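Local atomic coordinates of ABC transporter substrate binding protein (Ribose) (Agrobacterium vitis, PDB entry 4WUT), a protein that probably serves as the solute-binding component of a bacterial sugar ABC transporter, and holds beta-D-fucopyranose in its binding cleft. Residues I26-K31 with I57-P62; W38-K43 with Q265-M270; D46-K51 with M270-V275; M74-V79 with V97-K102. One frame throughout, in Å; residues are numbered along the deposited sequence.

Overall arrangement
All four contacts lie in the lobe that begins at the N-terminus of this periplasmic binding protein. Contact 1 pairs the edge strand 56-60 with strand 25-29. Helices 36-49 and 267-282 pack on each other in contacts 2 and 3, whose centres are about 9 Å apart; each centre is about 13 Å from that of contact 1, and both contacts touch it. Contact 4 joins helices 68-80 and 97-105; its centre is about 13 Å from that of contact 1, which it touches, and about 22 Å from those of contacts 2 and 3, which it does not. Along the chain, contact 1 closes before contact 4 opens, whereas contacts 2 and 3 bring a late helix back to the first. Contacts 1 and 2 reach the sugar.

Contact 1 of 4, residues I26-K31 with I57-P62; sequences IAVIVK and ITFQGP. With FCB (beta-D-fucopyranose), chain E.
The first beta-alpha-beta unit of this periplasmic binding protein lobe, strand 25-29, helix 36-49 and strand 56-60, closes here by parallel pairing of its two strands, 4.7 Å apart at closest approach. T58 N bonds to I26 O, V28 N to T58 O, Q60 N to V28 O and V30 N to Q60 O, the last at 2.9 Å and an N-H...O angle of 167°. I57 CA and F59 CA each turn a C-H to the oxygen that also accepts the next N-H, I26 O and V28 O respectively.

I26, V28, I57 and F59 share the face covered by helix 36-49 and, at I26, by helix 267-282. F59 holds its CG trans to the backbone N (chi1 -169°), which carries the ring along the strand: CD1 meets V28 CG1 at 3.5 Å, and CZ meets V30 CG2 at 3.7 Å, both methyls coming obliquely to the ring. The rim of the ring also brushes helix 36-49 at Q42. I57 has a looser fit, its CG2 4.0 Å from I26 CB.

On the other face, bearing A27, I29, T58 and Q60, the Q60 side chain bends at CG and folds back over the neighbouring strand, its NE2 3.8 Å from A27 CB and also near I29 CG1. T58 OG1 rests against A27 CA but makes its hydrogen bond to E25.

Beyond the strand ends P62 CD packs on V30 O at 3.4 Å, while K31 enters the sugar pocket: its side chain runs out fully extended, also hydrogen-bonding S115, and places NZ 2.8 Å from O3 of the bound beta-D-fucopyranose.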
loop_
_atom_site.group_PDB
_atom_site.type_symbol
_atom_site.label_atom_id
_atom_site.label_comp_id
_atom_site.label_asym_id
_atom_site.label_seq_id
_atom_site.Cartn_x
_atom_site.Cartn_y
_atom_site.Cartn_z
ATOM N N ILE A 26 -18.047 -1.614 -14.220
ATOM C CA ILE A 26 -16.812 -0.944 -13.825
ATOM C C ILE A 26 -15.899 -2.003 -13.187
ATOM O O ILE A 26 -16.225 -2.540 -12.143
ATOM C CB ILE A 26 -17.097 0.187 -12.836
ATOM C CG1 ILE A 26 -17.901 1.301 -13.526
ATOM C CG2 ILE A 26 -15.804 0.746 -12.283
ATOM C CD1 ILE A 26 -18.259 2.442 -12.613
ATOM N N ALA A 27 -14.784 -2.323 -13.831
ATOM C CA ALA A 27 -13.917 -3.402 -13.366
ATOM C C ALA A 27 -12.884 -2.857 -12.392
ATOM O O ALA A 27 -12.042 -2.046 -12.765
ATOM C CB ALA A 27 -13.232 -4.087 -14.555
ATOM N N VAL A 28 -12.975 -3.291 -11.136
ATOM C CA VAL A 28 -11.967 -2.966 -10.148
ATOM C C VAL A 28 -10.972 -4.115 -10.096
ATOM O O VAL A 28 -11.356 -5.271 -9.851
ATOM C CB VAL A 28 -12.588 -2.751 -8.767
ATOM C CG1 VAL A 28 -11.515 -2.345 -7.771
ATOM C CG2 VAL A 28 -13.694 -1.709 -8.843
ATOM N N ILE A 29 -9.715 -3.786 -10.358
ATOM C CA ILE A 29 -8.651 -4.772 -10.451
ATOM C C ILE A 29 -7.523 -4.389 -9.503
ATOM O O ILE A 29 -6.890 -3.324 -9.647
ATOM C CB ILE A 29 -8.132 -4.906 -11.911
ATOM C CG1 ILE A 29 -9.256 -5.387 -12.825
ATOM C CG2 ILE A 29 -6.917 -5.859 -11.969
ATOM C CD1 ILE A 29 -8.925 -5.322 -14.312
ATOM N N VAL A 30 -7.292 -5.235 -8.505
ATOM C CA VAL A 30 -6.318 -4.940 -7.474
ATOM C C VAL A 30 -5.200 -5.969 -7.453
ATOM O O VAL A 30 -5.216 -6.913 -8.243
ATOM C CB VAL A 30 -6.980 -4.828 -6.080
ATOM C CG1 VAL A 30 -7.963 -3.641 -6.050
ATOM C CG2 VAL A 30 -7.661 -6.110 -5.681
ATOM N N LYS A 31 -4.203 -5.797 -6.580
ATOM C CA LYS A 31 -3.027 -6.646 -6.653
ATOM C C LYS A 31 -3.258 -8.082 -6.182
ATOM O O LYS A 31 -2.574 -8.982 -6.621
ATOM C CB LYS A 31 -1.865 -6.065 -5.865
ATOM C CG LYS A 31 -1.419 -4.655 -6.296
ATOM C CD LYS A 31 -0.198 -4.239 -5.492
ATOM C CE LYS A 31 0.187 -2.780 -5.666
ATOM N NZ LYS A 31 1.381 -2.484 -4.845
ATOM N N ILE A 57 -19.991 -2.823 -10.159
ATOM C CA ILE A 57 -18.569 -3.132 -10.142
ATOM C C ILE A 57 -18.339 -4.635 -10.042
ATOM O O ILE A 57 -19.152 -5.383 -9.493
ATOM C CB ILE A 57 -17.764 -2.435 -8.983
ATOM C CG1 ILE A 57 -18.249 -2.905 -7.611
ATOM C CG2 ILE A 57 -17.848 -0.918 -9.072
ATOM C CD1 ILE A 57 -17.496 -2.274 -6.472
ATOM N N THR A 58 -17.234 -5.050 -10.629
ATOM C CA THR A 58 -16.651 -6.343 -10.357
ATOM C C THR A 58 -15.361 -6.052 -9.600
ATOM O O THR A 58 -14.766 -4.992 -9.766
ATOM C CB THR A 58 -16.360 -7.089 -11.658
ATOM O OG1 THR A 58 -15.556 -6.260 -12.498
ATOM C CG2 THR A 58 -17.666 -7.425 -12.381
ATOM N N PHE A 59 -14.943 -6.972 -8.742
ATOM C CA PHE A 59 -13.735 -6.796 -7.955
ATOM C C PHE A 59 -12.913 -8.055 -8.119
ATOM O O PHE A 59 -13.389 -9.148 -7.809
ATOM C CB PHE A 59 -14.093 -6.602 -6.479
ATOM C CG PHE A 59 -12.937 -6.145 -5.627
ATOM C CD1 PHE A 59 -12.589 -4.802 -5.585
ATOM C CD2 PHE A 59 -12.236 -7.039 -4.846
ATOM C CE1 PHE A 59 -11.524 -4.372 -4.787
ATOM C CE2 PHE A 59 -11.168 -6.611 -4.053
ATOM C CZ PHE A 59 -10.822 -5.284 -4.030
ATOM N N GLN A 60 -11.699 -7.915 -8.629
ATOM C CA GLN A 60 -10.876 -9.066 -8.992
ATOM C C GLN A 60 -9.412 -8.752 -8.719
ATOM O O GLN A 60 -8.999 -7.589 -8.737
ATOM C CB GLN A 60 -11.065 -9.386 -10.486
ATOM C CG GLN A 60 -12.463 -9.051 -11.057
ATOM C CD GLN A 60 -12.436 -8.038 -12.216
ATOM O OE1 GLN A 60 -12.124 -8.399 -13.361
ATOM N NE2 GLN A 60 -12.788 -6.769 -11.928
ATOM N N GLY A 61 -8.617 -9.781 -8.472
ATOM C CA GLY A 61 -7.188 -9.631 -8.355
ATOM C C GLY A 61 -6.559 -10.998 -8.401
ATOM O O GLY A 61 -7.257 -11.998 -8.119
ATOM N N PRO A 62 -5.269 -11.063 -8.768
ATOM C CA PRO A 62 -4.584 -12.361 -8.775
ATOM C C PRO A 62 -4.420 -12.940 -7.381
ATOM O O PRO A 62 -4.836 -12.345 -6.389
ATOM C CB PRO A 62 -3.208 -12.035 -9.383
ATOM C CG PRO A 62 -3.438 -10.794 -10.187
ATOM C CD PRO A 62 -4.450 -10.008 -9.388
HETATM C C1 FCB E . -0.417 -1.427 1.081
HETATM C C2 FCB E . 0.189 -1.000 -0.249
HETATM C C3 FCB E . -0.387 -1.713 -1.346
HETATM C C4 FCB E . -0.316 -3.245 -1.104
HETATM C C5 FCB E . -0.947 -3.469 0.297
HETATM C C6 FCB E . -0.959 -4.971 0.706
HETATM O O1 FCB E . 0.401 -0.932 2.031
HETATM O O2 FCB E . -0.110 0.416 -0.393
HETATM O O3 FCB E . 0.371 -1.340 -2.526
HETATM O O4 FCB E . 1.047 -3.731 -1.189
HETATM O O5 FCB E . -0.223 -2.824 1.250
#

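Contact 2 of 4, residues W38-K43 with Q265-M270. With FCB (beta-D-fucopyranose), chain E.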
loop_
_atom_site.group_PDB
_atom_site.type_symbol
_atom_site.label_atom_id
_atom_site.label_comp_id
_atom_site.label_asym_id
_atom_site.label_seq_id
_atom_site.Cartn_x
_atom_site.Cartn_y
_atom_site.Cartn_z
ATOM N N TRP A 38 -6.916 -4.792 0.751
ATOM C CA TRP A 38 -7.666 -4.688 -0.504
ATOM C C TRP A 38 -9.154 -4.901 -0.270
ATOM O O TRP A 38 -9.974 -4.320 -0.975
ATOM C CB TRP A 38 -7.118 -5.628 -1.599
ATOM C CG TRP A 38 -5.731 -5.241 -2.030
ATOM C CD1 TRP A 38 -4.586 -5.960 -1.872
ATOM C CD2 TRP A 38 -5.342 -4.007 -2.647
ATOM N NE1 TRP A 38 -3.511 -5.256 -2.368
ATOM C CE2 TRP A 38 -3.952 -4.052 -2.840
ATOM C CE3 TRP A 38 -6.039 -2.874 -3.048
ATOM C CZ2 TRP A 38 -3.244 -2.998 -3.415
ATOM C CZ3 TRP A 38 -5.337 -1.829 -3.617
ATOM C CH2 TRP A 38 -3.960 -1.903 -3.809
ATOM N N GLN A 39 -9.519 -5.674 0.757
ATOM C CA GLN A 39 -10.931 -5.828 1.075
ATOM C C GLN A 39 -11.546 -4.524 1.606
ATOM O O GLN A 39 -12.739 -4.275 1.430
ATOM C CB GLN A 39 -11.132 -6.989 2.047
ATOM C CG GLN A 39 -10.946 -8.334 1.354
ATOM C CD GLN A 39 -10.649 -9.482 2.305
ATOM O OE1 GLN A 39 -10.695 -9.333 3.525
ATOM N NE2 GLN A 39 -10.326 -10.643 1.738
ATOM N N ASN A 40 -10.736 -3.699 2.262
ATOM C CA ASN A 40 -11.221 -2.381 2.686
ATOM C C ASN A 40 -11.372 -1.426 1.489
ATOM O O ASN A 40 -12.316 -0.635 1.437
ATOM C CB ASN A 40 -10.319 -1.764 3.743
ATOM C CG ASN A 40 -11.069 -0.784 4.646
ATOM O OD1 ASN A 40 -12.175 -1.075 5.115
ATOM N ND2 ASN A 40 -10.492 0.403 4.855
ATOM N N VAL A 41 -10.465 -1.514 0.521
ATOM C CA VAL A 41 -10.662 -0.788 -0.732
ATOM C C VAL A 41 -11.977 -1.231 -1.391
ATOM O O VAL A 41 -12.764 -0.391 -1.818
ATOM C CB VAL A 41 -9.484 -0.995 -1.684
ATOM C CG1 VAL A 41 -9.770 -0.347 -3.049
ATOM C CG2 VAL A 41 -8.218 -0.432 -1.061
ATOM N N GLN A 42 -12.228 -2.547 -1.432
ATOM C CA GLN A 42 -13.496 -3.055 -1.975
ATOM C C GLN A 42 -14.701 -2.468 -1.230
ATOM O O GLN A 42 -15.708 -2.137 -1.836
ATOM C CB GLN A 42 -13.553 -4.581 -1.906
ATOM C CG GLN A 42 -14.847 -5.155 -2.489
ATOM C CD GLN A 42 -14.883 -6.668 -2.450
ATOM O OE1 GLN A 42 -14.230 -7.310 -1.616
ATOM N NE2 GLN A 42 -15.659 -7.249 -3.350
ATOM N N LYS A 43 -14.606 -2.384 0.093
ATOM C CA LYS A 43 -15.683 -1.813 0.896
ATOM C C LYS A 43 -16.036 -0.394 0.431
ATOM O O LYS A 43 -17.211 -0.060 0.272
ATOM C CB LYS A 43 -15.288 -1.830 2.377
ATOM C CG LYS A 43 -16.427 -1.516 3.330
ATOM C CD LYS A 43 -15.999 -1.714 4.787
ATOM C CE LYS A 43 -16.963 -1.021 5.745
ATOM N NZ LYS A 43 -16.442 -1.011 7.145
ATOM N N GLN A 265 -3.050 4.351 5.753
ATOM C CA GLN A 265 -3.481 5.005 4.520
ATOM C C GLN A 265 -5.003 5.152 4.426
ATOM O O GLN A 265 -5.748 4.646 5.260
ATOM C CB GLN A 265 -2.986 4.209 3.310
ATOM C CG GLN A 265 -1.539 3.862 3.339
ATOM C CD GLN A 265 -1.160 3.101 2.100
ATOM O OE1 GLN A 265 -0.993 3.684 1.026
ATOM N NE2 GLN A 265 -1.073 1.804 2.219
ATOM N N GLY A 266 -5.463 5.873 3.410
ATOM C CA GLY A 266 -6.887 6.039 3.164
ATOM C C GLY A 266 -7.408 4.972 2.220
ATOM O O GLY A 266 -7.863 5.254 1.099
ATOM N N SER A 267 -7.345 3.725 2.662
ATOM C CA SER A 267 -7.719 2.619 1.774
ATOM C C SER A 267 -9.204 2.630 1.359
ATOM O O SER A 267 -9.550 2.432 0.188
ATOM C CB SER A 267 -7.321 1.272 2.380
ATOM O OG SER A 267 -7.925 1.040 3.622
ATOM N N TYR A 268 -10.088 2.856 2.316
ATOM C CA TYR A 268 -11.505 2.976 1.996
ATOM C C TYR A 268 -11.719 4.108 1.003
ATOM O O TYR A 268 -12.459 3.946 0.049
ATOM C CB TYR A 268 -12.295 3.230 3.280
ATOM C CG TYR A 268 -13.798 3.313 3.154
ATOM C CD1 TYR A 268 -14.419 4.503 2.813
ATOM C CD2 TYR A 268 -14.599 2.217 3.437
ATOM C CE1 TYR A 268 -15.809 4.593 2.740
ATOM C CE2 TYR A 268 -15.973 2.294 3.360
ATOM C CZ TYR A 268 -16.571 3.474 3.009
ATOM O OH TYR A 268 -17.950 3.546 2.937
ATOM N N GLN A 269 -11.072 5.250 1.235
ATOM C CA GLN A 269 -11.207 6.402 0.356
ATOM C C GLN A 269 -10.741 6.094 -1.075
ATOM O O GLN A 269 -11.361 6.537 -2.036
ATOM C CB GLN A 269 -10.437 7.616 0.907
ATOM C CG GLN A 269 -10.783 8.884 0.142
ATOM C CD GLN A 269 -9.958 10.125 0.510
ATOM O OE1 GLN A 269 -9.185 10.142 1.481
ATOM N NE2 GLN A 269 -10.125 11.175 -0.290
HETATM N N MSE A 270 -9.667 5.320 -1.227
HETATM C CA MSE A 270 -9.198 4.981 -2.562
HETATM C C MSE A 270 -10.294 4.267 -3.336
HETATM O O MSE A 270 -10.520 4.532 -4.525
HETATM C CB MSE A 270 -7.954 4.099 -2.489
HETATM C CG MSE A 270 -6.713 4.806 -1.961
HETATM SE SE MSE A 270 -5.218 3.554 -1.879
HETATM C CE MSE A 270 -4.231 4.350 -0.414
HETATM C C1 FCB E . -0.417 -1.427 1.081
HETATM C C2 FCB E . 0.189 -1.000 -0.249
HETATM C C3 FCB E . -0.387 -1.713 -1.346
HETATM C C4 FCB E . -0.316 -3.245 -1.104
HETATM C C5 FCB E . -0.947 -3.469 0.297
HETATM C C6 FCB E . -0.959 -4.971 0.706
HETATM O O1 FCB E . 0.401 -0.932 2.031
HETATM O O2 FCB E . -0.110 0.416 -0.393
HETATM O O3 FCB E . 0.371 -1.340 -2.526
HETATM O O4 FCB E . 1.047 -3.731 -1.189
HETATM O O5 FCB E . -0.223 -2.824 1.250
#
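N40 and S267 meet where helix 36-49 packs against the first turn of helix 267-282, in the N-terminal lobe of the periplasmic binding protein fold and beside the sugar cleft. The first torsion of N40 (chi1 -153°) sets CG beside the carbonyl carbon, swinging the amide toward the other helix. ND2 then gives S267 OG a hydrogen bond of 2.9 Å that is almost perfectly straight, 177° at the hydrogen, with the hydroxyl oxygen lying in the amide plane. S267 OG sits between its own backbone N and carbonyl carbon (chi1 59°), the rotamer that presents it to this amide.

V41 packs beside this bond: CG2 reaches S267 O at 3.4 Å and S267 CB at 3.9 Å, so the approach is close enough for methyl to press on backbone. Farther along, K43 slants past Y268, its CG at the ring edge, 3.8 Å from CE2.

Both segments also supply pocket residues. W38 brings CZ2 to within 3.7 Å of C4 of beta-D-fucopyranose, its indole NE1 being tied to E65. From the other segment, Q265 extends its chain and is held by T131 and D245; its NE2 bonds to sugar O2 at 3.1 Å.

Contact 3 of 4, residues D46-K51 with M270-V275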
loop_
_atom_site.group_PDB
_atom_site.type_symbol
_atom_site.label_atom_id
_atom_site.label_comp_id
_atom_site.label_asym_id
_atom_site.label_seq_id
_atom_site.Cartn_x
_atom_site.Cartn_y
_atom_site.Cartn_z
ATOM N N ASP A 46 -17.698 -0.448 -2.985
ATOM C CA ASP A 46 -19.064 -0.937 -2.871
ATOM C C ASP A 46 -19.991 0.178 -2.400
ATOM O O ASP A 46 -21.140 0.280 -2.839
ATOM C CB ASP A 46 -19.126 -2.107 -1.883
ATOM C CG ASP A 46 -18.729 -3.430 -2.509
ATOM O OD1 ASP A 46 -18.732 -3.532 -3.750
ATOM O OD2 ASP A 46 -18.439 -4.388 -1.752
ATOM N N ALA A 47 -19.489 1.004 -1.491
ATOM C CA ALA A 47 -20.267 2.108 -0.938
ATOM C C ALA A 47 -20.617 3.109 -2.034
ATOM O O ALA A 47 -21.773 3.500 -2.182
ATOM C CB ALA A 47 -19.497 2.789 0.172
ATOM N N ALA A 48 -19.612 3.491 -2.818
ATOM C CA ALA A 48 -19.809 4.462 -3.895
ATOM C C ALA A 48 -20.780 3.953 -4.952
ATOM O O ALA A 48 -21.656 4.686 -5.411
ATOM C CB ALA A 48 -18.482 4.779 -4.544
ATOM N N ILE A 49 -20.610 2.703 -5.362
ATOM C CA ILE A 49 -21.414 2.165 -6.446
ATOM C C ILE A 49 -22.884 2.033 -6.014
ATOM O O ILE A 49 -23.800 2.230 -6.816
ATOM C CB ILE A 49 -20.842 0.819 -6.939
ATOM C CG1 ILE A 49 -21.270 0.533 -8.379
ATOM C CG2 ILE A 49 -21.268 -0.306 -6.030
ATOM C CD1 ILE A 49 -20.585 1.405 -9.411
ATOM N N GLY A 50 -23.099 1.742 -4.734
ATOM C CA GLY A 50 -24.439 1.534 -4.218
ATOM C C GLY A 50 -25.283 2.791 -4.110
ATOM O O GLY A 50 -26.445 2.721 -3.711
ATOM N N LYS A 51 -24.713 3.938 -4.464
ATOM C CA LYS A 51 -25.443 5.203 -4.397
ATOM C C LYS A 51 -25.922 5.659 -5.778
ATOM O O LYS A 51 -26.291 6.822 -5.972
ATOM C CB LYS A 51 -24.571 6.273 -3.741
ATOM C CG LYS A 51 -24.250 5.956 -2.291
ATOM C CD LYS A 51 -23.680 7.147 -1.553
ATOM C CE LYS A 51 -22.369 7.599 -2.146
ATOM N NZ LYS A 51 -21.607 8.426 -1.162
HETATM N N MSE A 270 -9.667 5.320 -1.227
HETATM C CA MSE A 270 -9.198 4.981 -2.562
HETATM C C MSE A 270 -10.294 4.267 -3.336
HETATM O O MSE A 270 -10.520 4.532 -4.525
HETATM C CB MSE A 270 -7.954 4.099 -2.489
HETATM C CG MSE A 270 -6.713 4.806 -1.961
HETATM SE SE MSE A 270 -5.218 3.554 -1.879
HETATM C CE MSE A 270 -4.231 4.350 -0.414
ATOM N N GLY A 271 -10.982 3.344 -2.673
ATOM C CA GLY A 271 -12.074 2.634 -3.302
ATOM C C GLY A 271 -13.276 3.535 -3.563
ATOM O O GLY A 271 -13.811 3.550 -4.665
ATOM N N GLU A 272 -13.714 4.293 -2.553
ATOM C CA GLU A 272 -14.919 5.093 -2.692
ATOM C C GLU A 272 -14.711 6.212 -3.715
ATOM O O GLU A 272 -15.500 6.358 -4.659
ATOM C CB GLU A 272 -15.333 5.684 -1.340
ATOM C CG GLU A 272 -16.758 6.216 -1.304
ATOM C CD GLU A 272 -17.074 6.942 -0.016
ATOM O OE1 GLU A 272 -16.138 7.485 0.609
ATOM O OE2 GLU A 272 -18.261 6.964 0.370
ATOM N N LYS A 273 -13.651 6.996 -3.531
ATOM C CA LYS A 273 -13.384 8.110 -4.443
ATOM C C LYS A 273 -12.861 7.627 -5.786
ATOM O O LYS A 273 -13.017 8.304 -6.806
ATOM C CB LYS A 273 -12.413 9.122 -3.843
ATOM C CG LYS A 273 -12.341 10.395 -4.679
ATOM C CD LYS A 273 -12.012 11.606 -3.874
ATOM C CE LYS A 273 -11.943 12.815 -4.806
ATOM N NZ LYS A 273 -12.092 14.107 -4.095
ATOM N N GLY A 274 -12.267 6.449 -5.803
ATOM C CA GLY A 274 -11.878 5.847 -7.074
ATOM C C GLY A 274 -13.093 5.625 -7.962
ATOM O O GLY A 274 -13.123 6.027 -9.145
ATOM N N VAL A 275 -14.103 4.962 -7.410
ATOM C CA VAL A 275 -15.328 4.700 -8.146
ATOM C C VAL A 275 -16.046 6.032 -8.453
ATOM O O VAL A 275 -16.510 6.262 -9.570
ATOM C CB VAL A 275 -16.236 3.698 -7.386
ATOM C CG1 VAL A 275 -17.617 3.657 -7.992
ATOM C CG2 VAL A 275 -15.626 2.306 -7.410
#
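A48 and E272 face each other where helix 36-49 runs out beside helix 267-282. From its CB, the E272 side chain leaves its helix with chi1 at -164°, which turns CG away from the backbone N, and continues extended along the flank of the other segment. CG is the atom that packs, 3.9 Å from A48 CB. Beyond CD, carboxylate oxygen OE2 passes A47 CB at 4.4 Å and finishes 4.0 Å from K51 NZ, a long salt bridge. K51, an exposed residue, comes from past the helix end and bends at its CD; the two side chains cross at about a right angle.

This is helix-on-helix packing on one face of the N-terminal lobe's sheet in the periplasmic binding protein fold, well away from the sugar, and no hydrogen bond spans the two segments. The small side chain of A48 lets the backbones come close: its CB sits 3.4 Å from E272 O, against the main chain itself. The same methyl meets V275 CG1 at 3.7 Å. On the side nearer the sheet, where I49 also rests on I57, I49 CD1 reaches V275 CG1 at 4.0 Å.

Contact 4 of 4, residues M74-V79 with V97-K102; sequences MVENAV and VPAVKK
V75 and A99 form the tight part of this contact, with V75 CG1 on A99 CB at 3.7 Å. V75 CB is itself only 4.0 Å from that methyl, so the valine lies against the alanine with its branch point as well as its tip. Both are buried, and V75 continues inward to L88 of strand 85-88. One turn on, V79 packs on backbone rather than on a side chain: CG1 stands 3.9 Å from K102 O, and CG2 4.2 Å from A99 O. V79 likewise reaches down to the strand, at I86.

Helices 68-80 and 97-105 pack side by side over strand 85-88 as successive, nearly parallel helices of the alternating beta-alpha architecture of this periplasmic binding protein lobe. The short helical segments run 10° apart, with axes 9.1 Å from each other at closest approach.

Toward solvent the fit slackens. E76 has CG beside its backbone N (chi1 -72°), which leaves CG at 4.1 Å from A99 CB, while the rest of the chain extends outward, toward K102. K102, also extended, slants across from the other helix. Their charged ends approach without pairing: E76 OE2 and K102 NZ are 4.1 Å apart, beyond a salt bridge, and any attraction between them is probably modest.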
loop_
_atom_site.group_PDB
_atom_site.type_symbol
_atom_site.label_atom_id
_atom_site.label_comp_id
_atom_site.label_asym_id
_atom_site.label_seq_id
_atom_site.Cartn_x
_atom_site.Cartn_y
_atom_site.Cartn_z
HETATM N N MSE A 74 -5.775 -9.905 -16.616
HETATM C CA MSE A 74 -7.057 -9.385 -16.148
HETATM C C MSE A 74 -7.430 -8.055 -16.778
HETATM O O MSE A 74 -8.574 -7.848 -17.158
HETATM C CB MSE A 74 -7.073 -9.234 -14.638
HETATM C CG MSE A 74 -7.151 -10.541 -13.951
HETATM SE SE MSE A 74 -7.308 -10.283 -12.014
HETATM C CE MSE A 74 -7.447 -12.165 -11.533
ATOM N N VAL A 75 -6.471 -7.139 -16.855
ATOM C CA VAL A 75 -6.757 -5.851 -17.455
ATOM C C VAL A 75 -7.037 -6.007 -18.975
ATOM O O VAL A 75 -8.008 -5.447 -19.514
ATOM C CB VAL A 75 -5.590 -4.878 -17.216
ATOM C CG1 VAL A 75 -5.845 -3.575 -17.937
ATOM C CG2 VAL A 75 -5.355 -4.649 -15.727
ATOM N N GLU A 76 -6.225 -6.809 -19.661
ATOM C CA GLU A 76 -6.446 -7.059 -21.076
ATOM C C GLU A 76 -7.836 -7.615 -21.299
ATOM O O GLU A 76 -8.524 -7.249 -22.244
ATOM C CB GLU A 76 -5.446 -8.089 -21.594
ATOM C CG GLU A 76 -4.034 -7.578 -21.730
ATOM C CD GLU A 76 -3.078 -8.702 -22.096
ATOM O OE1 GLU A 76 -3.487 -9.902 -22.056
ATOM O OE2 GLU A 76 -1.916 -8.399 -22.411
ATOM N N ASN A 77 -8.228 -8.558 -20.455
ATOM C CA ASN A 77 -9.520 -9.188 -20.586
ATOM C C ASN A 77 -10.671 -8.210 -20.359
ATOM O O ASN A 77 -11.696 -8.270 -21.035
ATOM C CB ASN A 77 -9.616 -10.373 -19.625
ATOM C CG ASN A 77 -8.735 -11.551 -20.053
ATOM O OD1 ASN A 77 -8.277 -11.618 -21.195
ATOM N ND2 ASN A 77 -8.516 -12.483 -19.131
ATOM N N ALA A 78 -10.478 -7.302 -19.405
ATOM C CA ALA A 78 -11.459 -6.248 -19.145
ATOM C C ALA A 78 -11.627 -5.366 -20.386
ATOM O O ALA A 78 -12.737 -5.010 -20.765
ATOM C CB ALA A 78 -11.053 -5.421 -17.923
ATOM N N VAL A 79 -10.521 -5.000 -21.010
ATOM C CA VAL A 79 -10.583 -4.205 -22.234
ATOM C C VAL A 79 -11.288 -4.979 -23.347
ATOM O O VAL A 79 -12.106 -4.432 -24.102
ATOM C CB VAL A 79 -9.179 -3.797 -22.676
ATOM C CG1 VAL A 79 -9.215 -3.136 -24.039
ATOM C CG2 VAL A 79 -8.550 -2.865 -21.666
ATOM N N VAL A 97 1.639 -0.943 -18.235
ATOM C CA VAL A 97 1.447 0.165 -19.170
ATOM C C VAL A 97 0.817 -0.242 -20.510
ATOM O O VAL A 97 -0.116 0.407 -20.968
ATOM C CB VAL A 97 2.737 0.933 -19.386
ATOM C CG1 VAL A 97 2.509 2.011 -20.440
ATOM C CG2 VAL A 97 3.186 1.547 -18.073
ATOM N N PRO A 98 1.295 -1.335 -21.135
ATOM C CA PRO A 98 0.697 -1.693 -22.427
ATOM C C PRO A 98 -0.798 -1.994 -22.355
ATOM O O PRO A 98 -1.530 -1.602 -23.263
ATOM C CB PRO A 98 1.496 -2.933 -22.834
ATOM C CG PRO A 98 2.815 -2.722 -22.193
ATOM C CD PRO A 98 2.508 -2.128 -20.869
ATOM N N ALA A 99 -1.250 -2.642 -21.282
ATOM C CA ALA A 99 -2.669 -2.948 -21.149
ATOM C C ALA A 99 -3.495 -1.695 -20.889
ATOM O O ALA A 99 -4.611 -1.559 -21.398
ATOM C CB ALA A 99 -2.879 -3.979 -20.043
ATOM N N VAL A 100 -2.946 -0.767 -20.101
ATOM C CA VAL A 100 -3.603 0.505 -19.846
ATOM C C VAL A 100 -3.660 1.363 -21.113
ATOM O O VAL A 100 -4.682 1.988 -21.378
ATOM C CB VAL A 100 -2.934 1.243 -18.671
ATOM C CG1 VAL A 100 -3.469 2.652 -18.521
ATOM C CG2 VAL A 100 -3.111 0.449 -17.405
ATOM N N LYS A 101 -2.595 1.345 -21.909
ATOM C CA LYS A 101 -2.626 1.982 -23.235
ATOM C C LYS A 101 -3.748 1.415 -24.126
ATOM O O LYS A 101 -4.457 2.155 -24.815
ATOM C CB LYS A 101 -1.279 1.806 -23.927
ATOM C CG LYS A 101 -1.186 2.484 -25.299
ATOM C CD LYS A 101 0.255 2.418 -25.810
ATOM C CE LYS A 101 0.437 3.185 -27.106
ATOM N NZ LYS A 101 0.048 2.372 -28.283
ATOM N N LYS A 102 -3.889 0.080 -24.133
ATOM C CA LYS A 102 -4.990 -0.564 -24.838
ATOM C C LYS A 102 -6.368 -0.095 -24.334
ATOM O O LYS A 102 -7.268 0.112 -25.129
ATOM C CB LYS A 102 -4.871 -2.094 -24.741
ATOM C CG LYS A 102 -3.786 -2.683 -25.620
ATOM C CD LYS A 102 -3.712 -4.190 -25.449
ATOM C CE LYS A 102 -2.584 -4.792 -26.256
ATOM N NZ LYS A 102 -2.364 -6.231 -25.895
#